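Local coordinates for XC6422 protein (Xanthomonas campestris, PDB 2FUK) that probably acts as a hydrolase, being a small serine alpha/beta-hydrolase without a lid, at residues A[75-80]-A[118-123]; A[85-88]-A[92-95]; A[112-117]-A[210-215]; A[147-152]-A[175-180]; A[160-165]-A[169-174]. One frame throughout, in Å; residues are numbered along the deposited sequence.

Interaction 1 of 5, residues A[75-80]-A[118-123]; sequences FNFRSV and FSFGAY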
# COMPACT_ATOMS: atom_id res chain seq x y z
N PHE A 75 -12.57 11.34 -11.17
CA PHE A 75 -13.09 12.54 -11.81
C PHE A 75 -14.06 13.27 -10.90
O PHE A 75 -14.63 12.69 -9.97
CB PHE A 75 -13.77 12.18 -13.15
CG PHE A 75 -15.14 11.57 -13.00
CD1 PHE A 75 -16.28 12.35 -13.11
CD2 PHE A 75 -15.28 10.20 -12.78
CE1 PHE A 75 -17.55 11.78 -13.01
CE2 PHE A 75 -16.54 9.62 -12.68
CZ PHE A 75 -17.68 10.41 -12.79
N ASN A 76 -14.22 14.56 -11.15
CA ASN A 76 -15.13 15.37 -10.38
C ASN A 76 -16.49 15.46 -11.07
O ASN A 76 -16.56 15.74 -12.27
CB ASN A 76 -14.57 16.79 -10.19
CG ASN A 76 -13.50 16.85 -9.14
OD1 ASN A 76 -13.49 16.05 -8.21
ND2 ASN A 76 -12.60 17.82 -9.26
N PHE A 77 -17.55 15.18 -10.32
CA PHE A 77 -18.90 15.28 -10.86
C PHE A 77 -19.15 16.76 -11.12
O PHE A 77 -18.43 17.62 -10.60
CB PHE A 77 -19.93 14.78 -9.85
CG PHE A 77 -20.05 13.28 -9.77
CD1 PHE A 77 -20.35 12.53 -10.90
CD2 PHE A 77 -19.88 12.62 -8.55
CE1 PHE A 77 -20.50 11.13 -10.82
CE2 PHE A 77 -20.03 11.23 -8.46
CZ PHE A 77 -20.34 10.49 -9.60
N ARG A 78 -20.17 17.06 -11.92
CA ARG A 78 -20.50 18.45 -12.21
C ARG A 78 -20.58 19.29 -10.92
O ARG A 78 -21.03 18.81 -9.89
CB ARG A 78 -21.84 18.51 -12.95
CG ARG A 78 -23.00 17.93 -12.17
CD ARG A 78 -24.25 17.83 -13.03
NE ARG A 78 -24.03 17.03 -14.23
CZ ARG A 78 -24.91 16.93 -15.22
NH1 ARG A 78 -26.07 17.58 -15.14
NH2 ARG A 78 -24.64 16.18 -16.28
N SER A 79 -20.13 20.54 -11.02
CA SER A 79 -20.13 21.50 -9.91
C SER A 79 -18.99 21.36 -8.91
O SER A 79 -18.79 22.25 -8.08
CB SER A 79 -21.46 21.48 -9.16
OG SER A 79 -21.46 20.53 -8.11
N VAL A 80 -18.24 20.26 -8.97
CA VAL A 80 -17.13 20.05 -8.05
C VAL A 80 -15.79 20.44 -8.70
O VAL A 80 -15.56 20.17 -9.88
CB VAL A 80 -17.08 18.58 -7.59
CG1 VAL A 80 -15.84 18.33 -6.74
CG2 VAL A 80 -18.33 18.26 -6.79
N PHE A 118 -17.96 5.65 -3.70
CA PHE A 118 -18.11 5.81 -2.26
C PHE A 118 -19.33 6.68 -1.96
O PHE A 118 -19.43 7.80 -2.45
CB PHE A 118 -16.84 6.43 -1.68
CG PHE A 118 -16.97 6.87 -0.24
CD1 PHE A 118 -17.60 6.07 0.71
CD2 PHE A 118 -16.44 8.09 0.17
CE1 PHE A 118 -17.70 6.47 2.03
CE2 PHE A 118 -16.54 8.51 1.50
CZ PHE A 118 -17.17 7.70 2.44
N SER A 119 -20.25 6.13 -1.17
CA SER A 119 -21.48 6.80 -0.74
C SER A 119 -22.29 7.31 -1.94
O SER A 119 -22.82 6.51 -2.71
CB SER A 119 -21.14 7.94 0.23
OG SER A 119 -22.19 8.19 1.14
N PHE A 120 -22.40 8.63 -2.11
CA PHE A 120 -23.13 9.16 -3.26
C PHE A 120 -22.56 8.56 -4.53
O PHE A 120 -23.29 8.27 -5.47
CB PHE A 120 -23.01 10.69 -3.30
CG PHE A 120 -23.56 11.31 -4.57
CD1 PHE A 120 -22.69 11.74 -5.57
CD2 PHE A 120 -24.93 11.47 -4.76
CE1 PHE A 120 -23.18 12.32 -6.75
CE2 PHE A 120 -25.43 12.04 -5.93
CZ PHE A 120 -24.55 12.47 -6.93
N GLY A 121 -21.24 8.36 -4.56
CA GLY A 121 -20.60 7.79 -5.73
C GLY A 121 -21.01 6.34 -5.96
O GLY A 121 -20.96 5.85 -7.09
N ALA A 122 -21.38 5.65 -4.89
CA ALA A 122 -21.81 4.26 -5.01
C ALA A 122 -23.23 4.26 -5.59
O ALA A 122 -23.60 3.38 -6.36
CB ALA A 122 -21.80 3.59 -3.64
N TYR A 123 -24.02 5.26 -5.20
CA TYR A 123 -25.38 5.37 -5.72
C TYR A 123 -25.32 5.62 -7.22
O TYR A 123 -26.00 4.95 -7.99
CB TYR A 123 -26.13 6.51 -5.02
CG TYR A 123 -27.42 6.94 -5.70
CD1 TYR A 123 -28.52 6.08 -5.76
CD2 TYR A 123 -27.53 8.20 -6.27
CE1 TYR A 123 -29.72 6.48 -6.37
CE2 TYR A 123 -28.72 8.62 -6.88
CZ TYR A 123 -29.81 7.75 -6.93
OH TYR A 123 -30.99 8.16 -7.52

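Interaction 2 of 5, residues A[85-88]-A[92-95]; sequences GSFD and GEQD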
# COMPACT_ATOMS: atom_id res chain seq x y z
N GLY A 85 -21.14 23.12 -14.25
CA GLY A 85 -22.48 22.69 -13.90
C GLY A 85 -22.88 22.78 -12.44
O GLY A 85 -22.14 23.29 -11.60
N SER A 86 -24.07 22.28 -12.15
CA SER A 86 -24.59 22.27 -10.79
C SER A 86 -25.08 20.88 -10.37
O SER A 86 -25.51 20.08 -11.20
CB SER A 86 -25.73 23.29 -10.65
OG SER A 86 -26.68 23.13 -11.68
N PHE A 87 -24.99 20.62 -9.07
CA PHE A 87 -25.41 19.35 -8.49
C PHE A 87 -26.79 18.96 -9.02
O PHE A 87 -27.70 19.78 -9.03
CB PHE A 87 -25.43 19.49 -6.97
CG PHE A 87 -25.86 18.25 -6.24
CD1 PHE A 87 -25.10 17.08 -6.30
CD2 PHE A 87 -27.04 18.25 -5.49
CE1 PHE A 87 -25.50 15.94 -5.63
CE2 PHE A 87 -27.45 17.10 -4.82
CZ PHE A 87 -26.68 15.95 -4.89
N ASP A 88 -26.94 17.70 -9.44
CA ASP A 88 -28.22 17.25 -9.98
C ASP A 88 -28.77 16.00 -9.28
O ASP A 88 -29.46 15.19 -9.90
CB ASP A 88 -28.07 17.01 -11.49
CG ASP A 88 -29.41 16.93 -12.22
OD1 ASP A 88 -30.31 17.74 -11.91
OD2 ASP A 88 -29.56 16.06 -13.11
N GLY A 92 -28.01 13.78 -13.46
CA GLY A 92 -27.03 14.21 -14.44
C GLY A 92 -25.66 13.62 -14.15
O GLY A 92 -24.85 13.48 -15.06
N GLU A 93 -25.41 13.27 -12.90
CA GLU A 93 -24.12 12.70 -12.53
C GLU A 93 -23.92 11.34 -13.22
O GLU A 93 -22.79 10.94 -13.49
CB GLU A 93 -23.98 12.56 -11.01
CG GLU A 93 -23.69 13.89 -10.29
CD GLU A 93 -24.92 14.77 -10.08
OE1 GLU A 93 -24.75 15.93 -9.67
OE2 GLU A 93 -26.05 14.29 -10.31
N GLN A 94 -25.02 10.64 -13.49
CA GLN A 94 -24.91 9.36 -14.18
C GLN A 94 -24.44 9.61 -15.60
O GLN A 94 -23.73 8.80 -16.18
CB GLN A 94 -26.26 8.65 -14.22
CG GLN A 94 -26.72 8.08 -12.90
CD GLN A 94 -28.10 7.47 -13.01
OE1 GLN A 94 -28.32 6.54 -13.78
NE2 GLN A 94 -29.05 8.00 -12.25
N ASP A 95 -24.85 10.74 -16.16
CA ASP A 95 -24.46 11.09 -17.52
C ASP A 95 -22.99 11.49 -17.53
O ASP A 95 -22.28 11.22 -18.50
CB ASP A 95 -25.32 12.23 -18.07
CG ASP A 95 -26.80 11.89 -18.07
OD1 ASP A 95 -27.14 10.70 -18.28
OD2 ASP A 95 -27.63 12.82 -17.89

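Interaction 3 of 5, residues A[112-117]-A[210-215]; sequences TLWLAG and HGVRRW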
# COMPACT_ATOMS: atom_id res chain seq x y z
N THR A 112 -11.27 -4.16 -19.97
CA THR A 112 -12.64 -4.34 -19.51
C THR A 112 -12.84 -3.19 -18.52
O THR A 112 -11.87 -2.55 -18.09
CB THR A 112 -12.89 -5.69 -18.81
OG1 THR A 112 -11.81 -6.00 -17.92
CG2 THR A 112 -13.03 -6.80 -19.85
N LEU A 113 -14.08 -2.92 -18.16
CA LEU A 113 -14.36 -1.81 -17.26
C LEU A 113 -14.88 -2.17 -15.88
O LEU A 113 -15.83 -2.94 -15.73
CB LEU A 113 -15.36 -0.86 -17.93
CG LEU A 113 -15.77 0.37 -17.12
CD1 LEU A 113 -14.64 1.38 -17.11
CD2 LEU A 113 -17.02 0.98 -17.74
N TRP A 114 -14.26 -1.58 -14.86
CA TRP A 114 -14.68 -1.78 -13.48
C TRP A 114 -15.18 -0.43 -12.98
O TRP A 114 -14.63 0.60 -13.33
CB TRP A 114 -13.51 -2.25 -12.61
CG TRP A 114 -13.14 -3.70 -12.77
CD1 TRP A 114 -13.34 -4.49 -13.87
CD2 TRP A 114 -12.42 -4.49 -11.82
NE1 TRP A 114 -12.78 -5.73 -13.66
CE2 TRP A 114 -12.21 -5.76 -12.42
CE3 TRP A 114 -11.93 -4.26 -10.53
CZ2 TRP A 114 -11.52 -6.79 -11.76
CZ3 TRP A 114 -11.25 -5.28 -9.88
CH2 TRP A 114 -11.05 -6.53 -10.50
N LEU A 115 -16.23 -0.45 -12.16
CA LEU A 115 -16.77 0.78 -11.60
C LEU A 115 -16.78 0.65 -10.08
O LEU A 115 -17.04 -0.43 -9.54
CB LEU A 115 -18.20 1.03 -12.09
CG LEU A 115 -18.44 1.36 -13.57
CD1 LEU A 115 -19.93 1.59 -13.81
CD2 LEU A 115 -17.64 2.59 -13.96
N ALA A 116 -16.49 1.74 -9.40
CA ALA A 116 -16.50 1.76 -7.94
C ALA A 116 -16.95 3.14 -7.50
O ALA A 116 -16.85 4.10 -8.25
CB ALA A 116 -15.11 1.46 -7.39
N GLY A 117 -17.47 3.22 -6.29
CA GLY A 117 -17.91 4.51 -5.80
C GLY A 117 -18.07 4.48 -4.30
O GLY A 117 -18.29 3.43 -3.72
N HIS A 210 -8.89 -8.18 -1.23
CA HIS A 210 -9.29 -9.57 -1.04
C HIS A 210 -10.63 -9.83 -1.71
O HIS A 210 -10.87 -10.92 -2.24
CB HIS A 210 -9.39 -9.90 0.44
CG HIS A 210 -9.77 -11.33 0.70
ND1 HIS A 210 -8.93 -12.38 0.40
CD2 HIS A 210 -10.91 -11.87 1.18
CE1 HIS A 210 -9.54 -13.52 0.69
NE2 HIS A 210 -10.74 -13.24 1.17
N GLY A 211 -11.50 -8.83 -1.70
CA GLY A 211 -12.81 -8.99 -2.29
C GLY A 211 -12.84 -9.13 -3.80
O GLY A 211 -13.67 -9.85 -4.34
N VAL A 212 -11.93 -8.44 -4.49
CA VAL A 212 -11.90 -8.51 -5.95
C VAL A 212 -10.82 -9.43 -6.53
O VAL A 212 -10.81 -9.68 -7.73
CB VAL A 212 -11.71 -7.10 -6.58
CG1 VAL A 212 -12.80 -6.15 -6.09
CG2 VAL A 212 -10.32 -6.54 -6.26
N ARG A 213 -9.94 -9.93 -5.67
CA ARG A 213 -8.84 -10.80 -6.10
C ARG A 213 -9.18 -11.84 -7.17
O ARG A 213 -8.52 -11.92 -8.21
CB ARG A 213 -8.28 -11.54 -4.89
CG ARG A 213 -7.27 -12.63 -5.24
CD ARG A 213 -5.97 -12.01 -5.68
NE ARG A 213 -5.33 -11.28 -4.60
CZ ARG A 213 -4.33 -10.42 -4.77
NH1 ARG A 213 -3.81 -9.80 -3.72
NH2 ARG A 213 -3.89 -10.14 -5.99
N ARG A 214 -10.21 -12.63 -6.91
CA ARG A 214 -10.61 -13.68 -7.83
C ARG A 214 -11.29 -13.21 -9.10
O ARG A 214 -11.58 -14.01 -9.99
CB ARG A 214 -11.48 -14.71 -7.10
CG ARG A 214 -10.67 -15.63 -6.19
CD ARG A 214 -11.55 -16.42 -5.24
NE ARG A 214 -10.78 -17.33 -4.40
CZ ARG A 214 -10.24 -18.47 -4.82
NH1 ARG A 214 -9.55 -19.23 -3.97
NH2 ARG A 214 -10.40 -18.86 -6.08
N TRP A 215 -11.56 -11.91 -9.21
CA TRP A 215 -12.20 -11.40 -10.41
C TRP A 215 -11.17 -10.78 -11.35
O TRP A 215 -11.52 -10.29 -12.42
CB TRP A 215 -13.29 -10.38 -10.08
CG TRP A 215 -14.37 -10.92 -9.19
CD1 TRP A 215 -14.78 -12.22 -9.09
CD2 TRP A 215 -15.19 -10.17 -8.28
NE1 TRP A 215 -15.80 -12.33 -8.17
CE2 TRP A 215 -16.07 -11.08 -7.66
CE3 TRP A 215 -15.27 -8.81 -7.93
CZ2 TRP A 215 -17.01 -10.68 -6.70
CZ3 TRP A 215 -16.20 -8.42 -6.99
CH2 TRP A 215 -17.06 -9.35 -6.38

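Interaction 4 of 5, residues A[147-152]-A[175-180]; sequences WDFSDV and YDWLET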
# COMPACT_ATOMS: atom_id res chain seq x y z
N TRP A 147 -31.29 7.14 -0.85
CA TRP A 147 -31.43 7.18 -2.31
C TRP A 147 -32.20 5.95 -2.80
O TRP A 147 -32.30 4.94 -2.10
CB TRP A 147 -30.05 7.20 -2.98
CG TRP A 147 -29.21 8.40 -2.63
CD1 TRP A 147 -28.19 8.46 -1.73
CD2 TRP A 147 -29.33 9.72 -3.19
NE1 TRP A 147 -27.66 9.73 -1.70
CE2 TRP A 147 -28.34 10.52 -2.58
CE3 TRP A 147 -30.18 10.30 -4.15
CZ2 TRP A 147 -28.17 11.87 -2.90
CZ3 TRP A 147 -30.01 11.65 -4.47
CH2 TRP A 147 -29.01 12.42 -3.84
N ASP A 148 -32.73 6.04 -4.02
CA ASP A 148 -33.51 4.93 -4.57
C ASP A 148 -32.66 3.94 -5.35
O ASP A 148 -32.07 4.29 -6.38
CB ASP A 148 -34.61 5.47 -5.47
CG ASP A 148 -35.34 4.38 -6.20
OD1 ASP A 148 -35.75 3.40 -5.53
OD2 ASP A 148 -35.50 4.50 -7.44
N PHE A 149 -32.60 2.70 -4.86
CA PHE A 149 -31.83 1.62 -5.48
C PHE A 149 -32.71 0.62 -6.23
O PHE A 149 -32.26 -0.47 -6.59
CB PHE A 149 -31.03 0.84 -4.43
CG PHE A 149 -29.95 1.65 -3.75
CD1 PHE A 149 -29.39 1.18 -2.57
CD2 PHE A 149 -29.52 2.86 -4.27
CE1 PHE A 149 -28.39 1.92 -1.91
CE2 PHE A 149 -28.52 3.60 -3.62
CZ PHE A 149 -27.96 3.13 -2.43
N SER A 150 -33.97 0.97 -6.44
CA SER A 150 -34.88 0.07 -7.14
C SER A 150 -34.60 0.01 -8.64
O SER A 150 -34.10 0.96 -9.23
CB SER A 150 -36.34 0.47 -6.90
OG SER A 150 -36.59 1.81 -7.29
N ASP A 151 -34.89 -1.14 -9.24
CA ASP A 151 -34.68 -1.33 -10.66
C ASP A 151 -33.24 -1.05 -11.11
O ASP A 151 -33.01 -0.36 -12.11
CB ASP A 151 -35.66 -0.47 -11.47
CG ASP A 151 -35.81 -0.95 -12.91
OD1 ASP A 151 -36.62 -0.35 -13.66
OD2 ASP A 151 -35.12 -1.92 -13.29
N VAL A 152 -32.28 -1.57 -10.36
CA VAL A 152 -30.87 -1.43 -10.71
C VAL A 152 -30.42 -2.80 -11.21
O VAL A 152 -30.97 -3.82 -10.81
CB VAL A 152 -30.01 -1.00 -9.50
CG1 VAL A 152 -28.54 -1.11 -9.84
CG2 VAL A 152 -30.33 0.43 -9.11
N TYR A 175 -28.04 -3.54 5.11
CA TYR A 175 -28.25 -4.97 5.25
C TYR A 175 -29.70 -5.37 4.96
O TYR A 175 -29.95 -6.40 4.33
CB TYR A 175 -27.83 -5.42 6.66
CG TYR A 175 -26.45 -4.94 7.06
CD1 TYR A 175 -25.44 -4.79 6.11
CD2 TYR A 175 -26.17 -4.61 8.39
CE1 TYR A 175 -24.18 -4.31 6.46
CE2 TYR A 175 -24.90 -4.13 8.75
CZ TYR A 175 -23.92 -3.98 7.78
OH TYR A 175 -22.68 -3.48 8.12
N ASP A 176 -30.66 -4.55 5.41
CA ASP A 176 -32.07 -4.86 5.17
C ASP A 176 -32.37 -4.88 3.68
O ASP A 176 -33.24 -5.61 3.22
CB ASP A 176 -32.99 -3.83 5.84
CG ASP A 176 -33.08 -3.98 7.35
OD1 ASP A 176 -32.55 -4.98 7.90
OD2 ASP A 176 -33.68 -3.09 7.99
N TRP A 177 -31.64 -4.06 2.92
CA TRP A 177 -31.82 -3.97 1.48
C TRP A 177 -31.13 -5.14 0.78
O TRP A 177 -31.72 -5.80 -0.08
CB TRP A 177 -31.26 -2.63 0.98
CG TRP A 177 -30.94 -2.57 -0.49
CD1 TRP A 177 -31.79 -2.83 -1.52
CD2 TRP A 177 -29.69 -2.23 -1.07
NE1 TRP A 177 -31.14 -2.67 -2.72
CE2 TRP A 177 -29.84 -2.30 -2.47
CE3 TRP A 177 -28.44 -1.86 -0.55
CZ2 TRP A 177 -28.80 -2.02 -3.36
CZ3 TRP A 177 -27.40 -1.58 -1.43
CH2 TRP A 177 -27.59 -1.66 -2.82
N LEU A 178 -29.89 -5.42 1.17
CA LEU A 178 -29.14 -6.50 0.55
C LEU A 178 -29.76 -7.88 0.77
O LEU A 178 -29.65 -8.75 -0.09
CB LEU A 178 -27.70 -6.51 1.06
CG LEU A 178 -26.83 -5.34 0.58
CD1 LEU A 178 -25.40 -5.52 1.10
CD2 LEU A 178 -26.84 -5.28 -0.95
N GLU A 179 -30.42 -8.08 1.91
CA GLU A 179 -31.01 -9.38 2.19
C GLU A 179 -32.23 -9.71 1.33
O GLU A 179 -32.73 -10.83 1.36
CB GLU A 179 -31.36 -9.50 3.68
CG GLU A 179 -32.34 -8.45 4.19
CD GLU A 179 -32.63 -8.59 5.69
OE1 GLU A 179 -31.75 -9.07 6.43
OE2 GLU A 179 -33.74 -8.20 6.12
N THR A 180 -32.69 -8.74 0.53
CA THR A 180 -33.85 -8.96 -0.33
C THR A 180 -33.49 -9.23 -1.79
O THR A 180 -34.36 -9.56 -2.59
CB THR A 180 -34.81 -7.75 -0.31
OG1 THR A 180 -34.20 -6.65 -1.01
CG2 THR A 180 -35.14 -7.32 1.11
O HOH W 1 -32.44 -2.75 -5.42

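Interaction 5 of 5, residues A[160-165]-A[169-174]; sequences VIQGDA and VDPQAV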
# COMPACT_ATOMS: atom_id res chain seq x y z
N VAL A 160 -19.64 -5.13 -1.90
CA VAL A 160 -20.12 -4.06 -1.03
C VAL A 160 -19.29 -4.06 0.25
O VAL A 160 -19.10 -5.10 0.88
CB VAL A 160 -21.61 -4.24 -0.66
CG1 VAL A 160 -22.01 -3.21 0.39
CG2 VAL A 160 -22.48 -4.09 -1.89
N ILE A 161 -18.80 -2.88 0.63
CA ILE A 161 -18.03 -2.72 1.86
C ILE A 161 -18.74 -1.68 2.71
O ILE A 161 -19.01 -0.57 2.26
CB ILE A 161 -16.59 -2.26 1.55
CG1 ILE A 161 -15.89 -3.34 0.72
CG2 ILE A 161 -15.83 -1.99 2.85
CD1 ILE A 161 -14.55 -2.93 0.18
N GLN A 162 -19.04 -2.05 3.95
CA GLN A 162 -19.76 -1.15 4.84
C GLN A 162 -19.17 -1.04 6.24
O GLN A 162 -18.90 -2.05 6.89
CB GLN A 162 -21.21 -1.62 4.95
CG GLN A 162 -22.06 -0.82 5.94
CD GLN A 162 -22.26 0.61 5.49
OE1 GLN A 162 -22.13 1.55 6.27
NE2 GLN A 162 -22.60 0.77 4.22
N GLY A 163 -18.98 0.19 6.71
CA GLY A 163 -18.48 0.38 8.06
C GLY A 163 -19.65 0.14 9.00
O GLY A 163 -20.72 0.70 8.80
N ASP A 164 -19.46 -0.69 10.01
CA ASP A 164 -20.54 -0.99 10.94
C ASP A 164 -20.81 0.05 12.02
O ASP A 164 -21.69 -0.15 12.86
CB ASP A 164 -20.33 -2.36 11.56
CG ASP A 164 -21.26 -3.40 10.98
OD1 ASP A 164 -20.84 -4.56 10.85
OD2 ASP A 164 -22.43 -3.06 10.67
N ALA A 165 -20.07 1.15 11.99
CA ALA A 165 -20.27 2.24 12.95
C ALA A 165 -20.47 3.53 12.15
O ALA A 165 -20.15 4.62 12.61
CB ALA A 165 -19.06 2.36 13.87
N VAL A 169 -24.66 6.73 6.95
CA VAL A 169 -25.45 5.69 6.32
C VAL A 169 -25.75 4.64 7.38
O VAL A 169 -24.84 4.14 8.03
CB VAL A 169 -24.69 5.00 5.17
CG1 VAL A 169 -25.50 3.84 4.63
CG2 VAL A 169 -24.41 6.01 4.06
N ASP A 170 -27.03 4.33 7.56
CA ASP A 170 -27.45 3.33 8.54
C ASP A 170 -27.07 1.94 8.05
O ASP A 170 -27.67 1.43 7.11
CB ASP A 170 -28.97 3.39 8.72
CG ASP A 170 -29.45 2.50 9.85
OD1 ASP A 170 -28.65 1.73 10.41
OD2 ASP A 170 -30.65 2.59 10.19
N PRO A 171 -26.07 1.30 8.69
CA PRO A 171 -25.66 -0.04 8.26
C PRO A 171 -26.83 -1.01 8.14
O PRO A 171 -26.91 -1.78 7.19
CB PRO A 171 -24.68 -0.47 9.36
CG PRO A 171 -24.08 0.84 9.81
CD PRO A 171 -25.29 1.74 9.87
N GLN A 172 -27.75 -0.96 9.11
CA GLN A 172 -28.88 -1.87 9.08
C GLN A 172 -29.77 -1.63 7.87
O GLN A 172 -30.39 -2.56 7.36
CB GLN A 172 -29.71 -1.76 10.37
CG GLN A 172 -30.67 -2.92 10.56
CD GLN A 172 -29.98 -4.27 10.46
OE1 GLN A 172 -28.99 -4.52 11.16
NE2 GLN A 172 -30.50 -5.14 9.60
N ALA A 173 -29.81 -0.39 7.39
CA ALA A 173 -30.61 -0.07 6.20
C ALA A 173 -29.99 -0.77 4.99
O ALA A 173 -30.69 -1.24 4.09
CB ALA A 173 -30.65 1.43 5.98
N VAL A 174 -28.66 -0.80 4.96
CA VAL A 174 -27.93 -1.45 3.88
C VAL A 174 -28.21 -2.95 3.93
O VAL A 174 -28.58 -3.56 2.92
CB VAL A 174 -26.41 -1.20 4.02
CG1 VAL A 174 -25.65 -2.00 2.96
CG2 VAL A 174 -26.12 0.29 3.88

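Interaction 1 of 5, residues A[75-80]-A[118-123]
Phe-77 lays the CD2–CE2 side of its ring against CE1 of Phe-120, on the first turn of helix 120-132. That turn follows a sharp bend after strand 112-118. With Gly-117, Ser-119 and Gly-121 in a GxSxG pattern and Ser-119 at positive phi (55°), it has the form of the nucleophile elbow of an alpha/beta-hydrolase, with Ser-119 as the probable nucleophile. The two rings make an offset edge-to-face pair: Phe-120 turns its edge toward the face of Phe-77, the planes standing at 82° and the centroids 5.5 Å apart. The closest atoms are Phe-77 CE2 and Phe-120 CE1, at 3.7 Å. CG of Phe-120 lies anti to the backbone N (chi1 171°), which sends the ring out from the helix toward the loop. At the edge of the Phe-77 ring, near its plane, comes Gly-121 CA, 4.4 Å from CE2. Phe-77 itself opens a type II turn that runs to Val-80, closed by Val-80 N to Phe-77 O at 3.1 Å. Around the pair, Glu-93 of helix 92-107 touches both phenylalanines, and His-44 makes a further edge-to-face contact with Phe-77. On the elbow side the helix opens with Ser-119 O accepting from two amides, Ala-122 N at 2.8 Å and Tyr-123 N at 3.0 Å.

Interaction 2 of 5, residues A[85-88]-A[92-95]
The junction where the loop after strand 71-75 runs into helix 92-107 is tied by two carboxylates, those of Asp-88 and Glu-93, each reaching for a backbone N-H of the other segment. Glu-93 OE1 accepts from Asp-88 N at 2.8 Å on its syn lone pair, in a nearly straight bond of 168°. The Glu-93 side chain bends at chi2 (80°), which turns its carboxylate to the loop. Its second oxygen, OE2, is held by Gly-90 N, between the two segments, so both oxygens are held. In the reverse direction Asp-88 OD2 takes the N-H of Gly-92 at 2.8 Å, using the anti lone pair; this bond is more bent, at 137°. The Phe-87 ring comes alongside the first glutamate oxygen, its CD1 3.6 Å from Glu-93 OE1. Asp-88 OD2 and Glu-93 OE2 are 4.8 Å from each other, a like-charge approach that the donated N-H groups probably offset. Beyond the loop, the Glu-93 side chain also rests on Phe-120 and Val-124 of helix 120-132. Acidic side chains thus hold main-chain amides on both sides of the helix start, within a strand-to-helix connection of the alpha/beta-hydrolase fold.

Interaction 3 of 5, residues A[112-117]-A[210-215]
Trp-114 and Val-212 make the apolar part of the contact: the six-membered ring of the indole rests its CZ3 corner on the branch point of the valine, with Trp-114 CZ3 3.8 Å from Val-212 CB. Val-212 CG2 stands 3.9 Å from the same CZ3, and CG1 is a little farther off. The indole reaches this far because CG of Trp-114 is set anti to its carbonyl carbon, beside the backbone N (chi1 -77°), and the long side chain spans from strand 112-118 to the last turn of helix 201-212. A looser apolar touch joins Trp-114 CZ2 to Trp-215 CB at 4.3 Å.

The second kind is polar against ring edge. Trp-215 O lies near the plane of the Trp-114 indole and approaches CZ2 to 3.6 Å, so a carbonyl dipole meets the slightly positive rim of the aromatic system. Nearby, Trp-215 N donates to Val-212 O at 2.8 Å. The indole of Trp-215 itself leads away, with Gly-211 O over one face and Val-136 and Gln-157 as further neighbours.

Trp-114 also touches Val-38, Ala-40 and Val-136 of the adjoining strands, whereas Leu-113 packs on helix 92-107. The contact therefore depends on dispersion and shape, with one weak electrostatic touch at the indole edge, where helix 201-212 packs on the central sheet of the alpha/beta-hydrolase fold.

Interaction 4 of 5, residues A[147-152]-A[175-180]
Water 1 is gripped from both segments: it donates to Phe-149 O at 2.6 Å and accepts from Trp-177 NE1 at 3.0 Å, lying in the plane of the indole at its edge. Just beside this bridge the side chains meet directly. Phe-149 points the CD1 edge of its ring at one face of the Trp-177 six-membered ring in an edge-to-face pair, centroids 4.5 Å apart and planes at 50°. CD1 is 3.3 Å from Trp-177 CZ2, a close fit, and sits toward the rim of the face. The tryptophan gets there because its CG is anti to the backbone N (chi1 161°), which carries the indole off helix 171-178 toward the loop. Leu-178 CD2 backs the opposite face. In the fold this joins the connection that follows strand 136-140 to the helix of the next beta-alpha-beta unit. The loop is shaped by an Asx turn, in which Ser-150 N donates to Asp-148 OD1 at 3.1 Å from above the carboxylate plane; the same oxygen takes Ser-150 OG on its syn lone pair. Arg-127 NH1, on helix 120-132, donates to the backbone carbonyls of Asp-148 and Ser-150. At the far end of the segment 175-180, Trp-177 O accepts from Thr-180 OG1 at 2.8 Å, in the carbonyl plane, as well as from Thr-180 N.

Interaction 5 of 5, residues A[160-165]-A[169-174]
Pro-171, the first residue of helix 171-178, points its ring at the end of strand 158-163. Its CB meets Asp-164 OD2 at 3.7 Å, with Gly-163 O a little farther away. One step on, CG presses on Gly-163 O at 3.5 Å and has Asp-164 O at 4.0 Å, so the ring tip lies against the backbone carbonyls of Gly-163 and Asp-164. The carboxylate that CB touches is fixed from elsewhere: Asp-164 OD2 is bound by Tyr-175 OH and OD1 forms a salt bridge with Arg-189. One turn along the helix, Val-174 CG2 lies 4.2 Å from CD of Gln-162. That side chain has CG anti to the backbone N (chi1 175°) and then bends at chi2, which sets its amide end between Val-174 and the Pro-171 ring. Asp-170 is the N-cap, and its OD1 accepts from Gln-172 N at 3.1 Å, from above the carboxylate plane. The short loop closed here carries Asp-166, probably the acid of a Ser-His-Asp triad with Ser-119 and His-195. Asp-166 OD1 is bound by Val-169 N, and the Val-169 side chain rests on His-195. Strand 158-163 runs between strands 136-140 and 186-190; helix 171-178 makes the beta-alpha-beta crossover to the latter, and Ile-161, alternating with Gln-162, packs on helix 201-212.

Interactions 1 and 2 are neighbours, centres 9 Å apart, with 2 lying within the chain span that 1 encloses; Arg-78 and Phe-77 of interaction 1 lie against Gly-92 and Glu-93 of interaction 2. Interactions 4 and 5 share helix 171-178, centres 12 Å apart; the span of 4 contains 5, both fall within that of 3, and 3 alternates with 1. Tyr-123 connects 1 to 4. Interaction 3 lies across the chain's centre from 1 and 2, yet strand 112-118 runs from it into the bend of interaction 1. The probable nucleophile elbow (1) and the loop with the probable triad acid (5), centres 19 Å apart, meet where Val-169 approaches Ser-119, as expected for an alpha/beta-hydrolase active site.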